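Local atomic coordinates of putative hydantoin racemase (Klebsiella pneumoniae subsp. pneumoniae, PDB entry 3QVL), a protein that racemises allantoin and probably also interconverts the D and L forms of other 5-monosubstituted hydantoins. Residues A98-T106 with L128-H137. Residues are numbered along the deposited sequence; the frame is centred on the assembly and turned at random.
Sequences AEAAMHMAT and LLHQYGFHQH
Phe-134 drives the edge of its ring onto one face of the His-103 imidazole, a T-shaped pair with centroids 4.8 Å apart and planes at 83°. CZ of Phe-134 stands over the middle of that face. Both imidazole nitrogens are engaged, which should fix its rotation: ND1 donates to Glu-99 O (2.7 Å) from above the carbonyl plane, and the same oxygen accepts the backbone N-H of His-103, while NE2 is hydrogen-bonded to Thr-106 OG1 of a second subunit, whose His-103 ring meets this one.

Two Met-aromatic contacts follow. With CG anti to its carbonyl carbon (chi1 -69°) and the chain extended beyond, Met-102 runs past the Phe-134 ring, its CB 3.6 Å from Phe-134 CD2, and brings SD to the Tyr-132 edge, 3.9 Å from Tyr-132 CD2. SD meets the Phe-134 ring obliquely.

Apolar contacts fill the rest. Met-102 CE rests against Leu-129 CD2 (3.8 Å), Ala-98 CB meets Leu-128 CD1, and Thr-106 CG2 touches both Phe-134 CD1 and His-137 CD2 (3.7 Å to the latter). Tyr-132 CE2 packs on Glu-99 CA, while the Tyr-132 hydroxyl bonds to Asp-80, which also accepts from Ala-98 N and Glu-99 N near the start of helix 97-108; the Glu-99 carboxylate pairs with Arg-87.

No hydrogen bond joins the two segments. Helix 122-132 ends in a Schellman motif, with Gly-133 at positive phi as C-prime, and the chain then delivers Phe-134 and His-137 to helix 97-108. Phe-112 of strand 112-116 packs against Met-102, Leu-129 and His-137, and helix 203-216 on Ala-100 and Met-104.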
ATOM      1  N   ALA A  98      18.066  -8.255 -11.080  1.00 13.57           N
ATOM      2  CA  ALA A  98      16.682  -7.784 -11.073  1.00 13.70           C
ATOM      3  C   ALA A  98      16.623  -6.410 -10.416  1.00 13.79           C
ATOM      4  O   ALA A  98      16.018  -5.482 -10.952  1.00 13.76           O
ATOM      5  CB  ALA A  98      15.781  -8.762 -10.346  1.00 13.63           C
ATOM      6  N   GLU A  99      17.276  -6.302  -9.261  1.00 13.94           N
ATOM      7  CA  GLU A  99      17.406  -5.053  -8.519  1.00 14.19           C
ATOM      8  C   GLU A  99      17.945  -3.930  -9.407  1.00 14.25           C
ATOM      9  O   GLU A  99      17.327  -2.870  -9.519  1.00 14.15           O
ATOM     10  CB  GLU A  99      18.320  -5.272  -7.307  1.00 14.24           C
ATOM     11  CG  GLU A  99      18.601  -4.033  -6.464  1.00 14.66           C
ATOM     12  CD  GLU A  99      19.687  -4.264  -5.427  1.00 15.03           C
ATOM     13  OE1 GLU A  99      20.614  -5.066  -5.684  1.00 14.98           O
ATOM     14  OE2 GLU A  99      19.620  -3.640  -4.349  1.00 15.25           O
ATOM     15  N   ALA A 100      19.085  -4.184 -10.048  1.00 14.34           N
ATOM     16  CA  ALA A 100      19.756  -3.186 -10.880  1.00 14.54           C
ATOM     17  C   ALA A 100      18.936  -2.772 -12.101  1.00 14.71           C
ATOM     18  O   ALA A 100      18.859  -1.586 -12.419  1.00 14.65           O
ATOM     19  CB  ALA A 100      21.122  -3.688 -11.304  1.00 14.53           C
ATOM     20  N   ALA A 101      18.326  -3.750 -12.773  1.00 14.90           N
ATOM     21  CA  ALA A 101      17.514  -3.489 -13.965  1.00 15.21           C
ATOM     22  C   ALA A 101      16.284  -2.642 -13.647  1.00 15.48           C
ATOM     23  O   ALA A 101      15.953  -1.719 -14.394  1.00 15.44           O
ATOM     24  CB  ALA A 101      17.104  -4.792 -14.634  1.00 15.19           C
ATOM     25  N   MET A 102      15.619  -2.962 -12.538  1.00 15.84           N
ATOM     26  CA  MET A 102      14.450  -2.211 -12.078  1.00 16.33           C
ATOM     27  C   MET A 102      14.829  -0.788 -11.672  1.00 16.52           C
ATOM     28  O   MET A 102      14.119   0.164 -12.003  1.00 16.57           O
ATOM     29  CB  MET A 102      13.766  -2.927 -10.911  1.00 16.39           C
ATOM     30  CG  MET A 102      13.070  -4.227 -11.282  1.00 16.89           C
ATOM     31  SD  MET A 102      12.494  -5.112  -9.822  1.00 18.08           S
ATOM     32  CE  MET A 102      11.939  -6.651 -10.551  1.00 17.69           C
ATOM     33  N   HIS A 103      15.946  -0.656 -10.955  1.00 16.82           N
ATOM     34  CA  HIS A 103      16.476   0.649 -10.550  1.00 17.17           C
ATOM     35  C   HIS A 103      16.755   1.548 -11.755  1.00 17.24           C
ATOM     36  O   HIS A 103      16.374   2.721 -11.758  1.00 17.24           O
ATOM     37  CB  HIS A 103      17.746   0.485  -9.705  1.00 17.28           C
ATOM     38  CG  HIS A 103      17.484   0.279  -8.244  1.00 17.82           C
ATOM     39  ND1 HIS A 103      17.021  -0.912  -7.728  1.00 18.45           N
ATOM     40  CD2 HIS A 103      17.638   1.110  -7.186  1.00 18.25           C
ATOM     41  CE1 HIS A 103      16.889  -0.801  -6.418  1.00 18.62           C
ATOM     42  NE2 HIS A 103      17.256   0.417  -6.064  1.00 18.61           N
ATOM     43  N   MET A 104      17.408   0.988 -12.775  1.00 17.31           N
ATOM     44  CA  MET A 104      17.724   1.722 -14.003  1.00 17.45           C
ATOM     45  C   MET A 104      16.473   2.113 -14.782  1.00 17.19           C
ATOM     46  O   MET A 104      16.410   3.202 -15.357  1.00 17.12           O
ATOM     47  CB  MET A 104      18.660   0.913 -14.910  1.00 17.69           C
ATOM     48  CG  MET A 104      20.067   0.672 -14.366  1.00 18.87           C
ATOM     49  SD  MET A 104      21.044   2.157 -14.063  1.00 21.83           S
ATOM     50  CE  MET A 104      20.617   2.501 -12.359  1.00 20.95           C
ATOM     51  N   ALA A 105      15.485   1.218 -14.794  1.00 16.93           N
ATOM     52  CA  ALA A 105      14.236   1.433 -15.527  1.00 16.68           C
ATOM     53  C   ALA A 105      13.472   2.662 -15.049  1.00 16.53           C
ATOM     54  O   ALA A 105      12.901   3.394 -15.860  1.00 16.50           O
ATOM     55  CB  ALA A 105      13.356   0.195 -15.448  1.00 16.68           C
ATOM     56  N   THR A 106      13.475   2.888 -13.737  1.00 16.36           N
ATOM     57  CA  THR A 106      12.767   4.021 -13.140  1.00 16.27           C
ATOM     58  C   THR A 106      13.470   5.355 -13.412  1.00 16.20           C
ATOM     59  O   THR A 106      12.889   6.424 -13.207  1.00 16.14           O
ATOM     60  CB  THR A 106      12.576   3.845 -11.616  1.00 16.24           C
ATOM     61  OG1 THR A 106      13.854   3.791 -10.971  1.00 16.24           O
ATOM     62  CG2 THR A 106      11.792   2.571 -11.307  1.00 16.42           C
ATOM     63  N   LEU A 128       9.647  -9.672  -5.842  1.00 16.81           N
ATOM     64  CA  LEU A 128      10.777  -8.739  -5.861  1.00 16.93           C
ATOM     65  C   LEU A 128      10.339  -7.299  -6.115  1.00 16.97           C
ATOM     66  O   LEU A 128      10.901  -6.369  -5.534  1.00 16.92           O
ATOM     67  CB  LEU A 128      11.828  -9.162  -6.891  1.00 16.95           C
ATOM     68  CG  LEU A 128      12.692 -10.393  -6.600  1.00 17.15           C
ATOM     69  CD1 LEU A 128      13.740 -10.535  -7.686  1.00 17.36           C
ATOM     70  CD2 LEU A 128      13.359 -10.324  -5.228  1.00 17.27           C
ATOM     71  N   LEU A 129       9.343  -7.123  -6.983  1.00 17.08           N
ATOM     72  CA  LEU A 129       8.754  -5.807  -7.234  1.00 17.26           C
ATOM     73  C   LEU A 129       8.226  -5.188  -5.944  1.00 17.43           C
ATOM     74  O   LEU A 129       8.467  -4.011  -5.667  1.00 17.39           O
ATOM     75  CB  LEU A 129       7.633  -5.898  -8.272  1.00 17.25           C
ATOM     76  CG  LEU A 129       8.013  -6.041  -9.747  1.00 17.23           C
ATOM     77  CD1 LEU A 129       6.793  -6.430 -10.560  1.00 17.18           C
ATOM     78  CD2 LEU A 129       8.638  -4.761 -10.292  1.00 17.28           C
ATOM     79  N   HIS A 130       7.515  -5.993  -5.156  1.00 17.64           N
ATOM     80  CA  HIS A 130       6.986  -5.559  -3.865  1.00 17.93           C
ATOM     81  C   HIS A 130       8.096  -5.311  -2.845  1.00 17.95           C
ATOM     82  O   HIS A 130       8.073  -4.304  -2.133  1.00 17.99           O
ATOM     83  CB  HIS A 130       5.980  -6.577  -3.321  1.00 18.06           C
ATOM     84  CG  HIS A 130       4.653  -6.541  -4.011  1.00 18.64           C
ATOM     85  ND1 HIS A 130       3.778  -5.483  -3.886  1.00 19.20           N
ATOM     86  CD2 HIS A 130       4.045  -7.435  -4.827  1.00 19.23           C
ATOM     87  CE1 HIS A 130       2.693  -5.724  -4.598  1.00 19.24           C
ATOM     88  NE2 HIS A 130       2.829  -6.903  -5.178  1.00 19.57           N
ATOM     89  N   GLN A 131       9.061  -6.227  -2.788  1.00 17.99           N
ATOM     90  CA  GLN A 131      10.187  -6.126  -1.860  1.00 18.04           C
ATOM     91  C   GLN A 131      11.045  -4.888  -2.121  1.00 18.10           C
ATOM     92  O   GLN A 131      11.434  -4.191  -1.182  1.00 18.06           O
ATOM     93  CB  GLN A 131      11.051  -7.390  -1.918  1.00 18.09           C
ATOM     94  N   TYR A 132      11.328  -4.617  -3.394  1.00 18.11           N
ATOM     95  CA  TYR A 132      12.160  -3.473  -3.776  1.00 18.23           C
ATOM     96  C   TYR A 132      11.368  -2.165  -3.843  1.00 18.38           C
ATOM     97  O   TYR A 132      11.954  -1.079  -3.844  1.00 18.39           O
ATOM     98  CB  TYR A 132      12.873  -3.728  -5.110  1.00 18.16           C
ATOM     99  CG  TYR A 132      13.805  -4.927  -5.126  1.00 18.03           C
ATOM    100  CD1 TYR A 132      14.464  -5.349  -3.969  1.00 18.03           C
ATOM    101  CD2 TYR A 132      14.048  -5.621  -6.311  1.00 17.83           C
ATOM    102  CE1 TYR A 132      15.324  -6.446  -3.988  1.00 17.79           C
ATOM    103  CE2 TYR A 132      14.907  -6.716  -6.342  1.00 17.76           C
ATOM    104  CZ  TYR A 132      15.540  -7.121  -5.178  1.00 17.69           C
ATOM    105  OH  TYR A 132      16.391  -8.202  -5.205  1.00 17.49           O
ATOM    106  N   GLY A 133      10.043  -2.282  -3.906  1.00 18.56           N
ATOM    107  CA  GLY A 133       9.147  -1.125  -3.906  1.00 18.87           C
ATOM    108  C   GLY A 133       8.862  -0.538  -5.276  1.00 19.11           C
ATOM    109  O   GLY A 133       8.555   0.651  -5.392  1.00 19.14           O
ATOM    110  N   PHE A 134       8.949  -1.370  -6.313  1.00 19.28           N
ATOM    111  CA  PHE A 134       8.748  -0.914  -7.691  1.00 19.55           C
ATOM    112  C   PHE A 134       7.448  -1.410  -8.330  1.00 19.58           C
ATOM    113  O   PHE A 134       7.275  -1.310  -9.547  1.00 19.55           O
ATOM    114  CB  PHE A 134       9.943  -1.303  -8.573  1.00 19.64           C
ATOM    115  CG  PHE A 134      11.246  -0.672  -8.158  1.00 20.18           C
ATOM    116  CD1 PHE A 134      11.369   0.712  -8.055  1.00 20.72           C
ATOM    117  CD2 PHE A 134      12.357  -1.465  -7.892  1.00 20.53           C
ATOM    118  CE1 PHE A 134      12.576   1.295  -7.675  1.00 21.08           C
ATOM    119  CE2 PHE A 134      13.568  -0.894  -7.514  1.00 20.90           C
ATOM    120  CZ  PHE A 134      13.679   0.490  -7.406  1.00 20.96           C
ATOM    121  N   HIS A 135       6.534  -1.930  -7.509  1.00 19.67           N
ATOM    122  CA  HIS A 135       5.270  -2.486  -8.005  1.00 19.76           C
ATOM    123  C   HIS A 135       4.457  -1.488  -8.827  1.00 19.60           C
ATOM    124  O   HIS A 135       3.910  -1.843  -9.874  1.00 19.60           O
ATOM    125  CB  HIS A 135       4.422  -3.046  -6.857  1.00 19.96           C
ATOM    126  CG  HIS A 135       3.114  -3.625  -7.305  1.00 20.61           C
ATOM    127  ND1 HIS A 135       1.915  -2.961  -7.157  1.00 21.36           N
ATOM    128  CD2 HIS A 135       2.821  -4.798  -7.915  1.00 21.18           C
ATOM    129  CE1 HIS A 135       0.939  -3.703  -7.648  1.00 21.44           C
ATOM    130  NE2 HIS A 135       1.462  -4.823  -8.114  1.00 21.59           N
ATOM    131  N   GLN A 136       4.390  -0.243  -8.355  1.00 19.41           N
ATOM    132  CA  GLN A 136       3.663   0.820  -9.051  1.00 19.22           C
ATOM    133  C   GLN A 136       4.352   1.246 -10.350  1.00 19.08           C
ATOM    134  O   GLN A 136       3.704   1.770 -11.260  1.00 19.11           O
ATOM    135  CB  GLN A 136       3.466   2.028  -8.132  1.00 19.28           C
ATOM    136  N   HIS A 137       5.662   1.015 -10.429  1.00 18.82           N
ATOM    137  CA  HIS A 137       6.450   1.360 -11.613  1.00 18.63           C
ATOM    138  C   HIS A 137       6.429   0.276 -12.691  1.00 18.43           C
ATOM    139  O   HIS A 137       6.921   0.490 -13.799  1.00 18.41           O
ATOM    140  CB  HIS A 137       7.894   1.682 -11.221  1.00 18.68           C
ATOM    141  CG  HIS A 137       8.048   2.985 -10.501  1.00 18.92           C
ATOM    142  ND1 HIS A 137       7.733   3.139  -9.169  1.00 19.05           N
ATOM    143  CD2 HIS A 137       8.487   4.193 -10.927  1.00 19.19           C
ATOM    144  CE1 HIS A 137       7.968   4.387  -8.806  1.00 19.17           C
ATOM    145  NE2 HIS A 137       8.426   5.048  -9.853  1.00 19.27           N
TER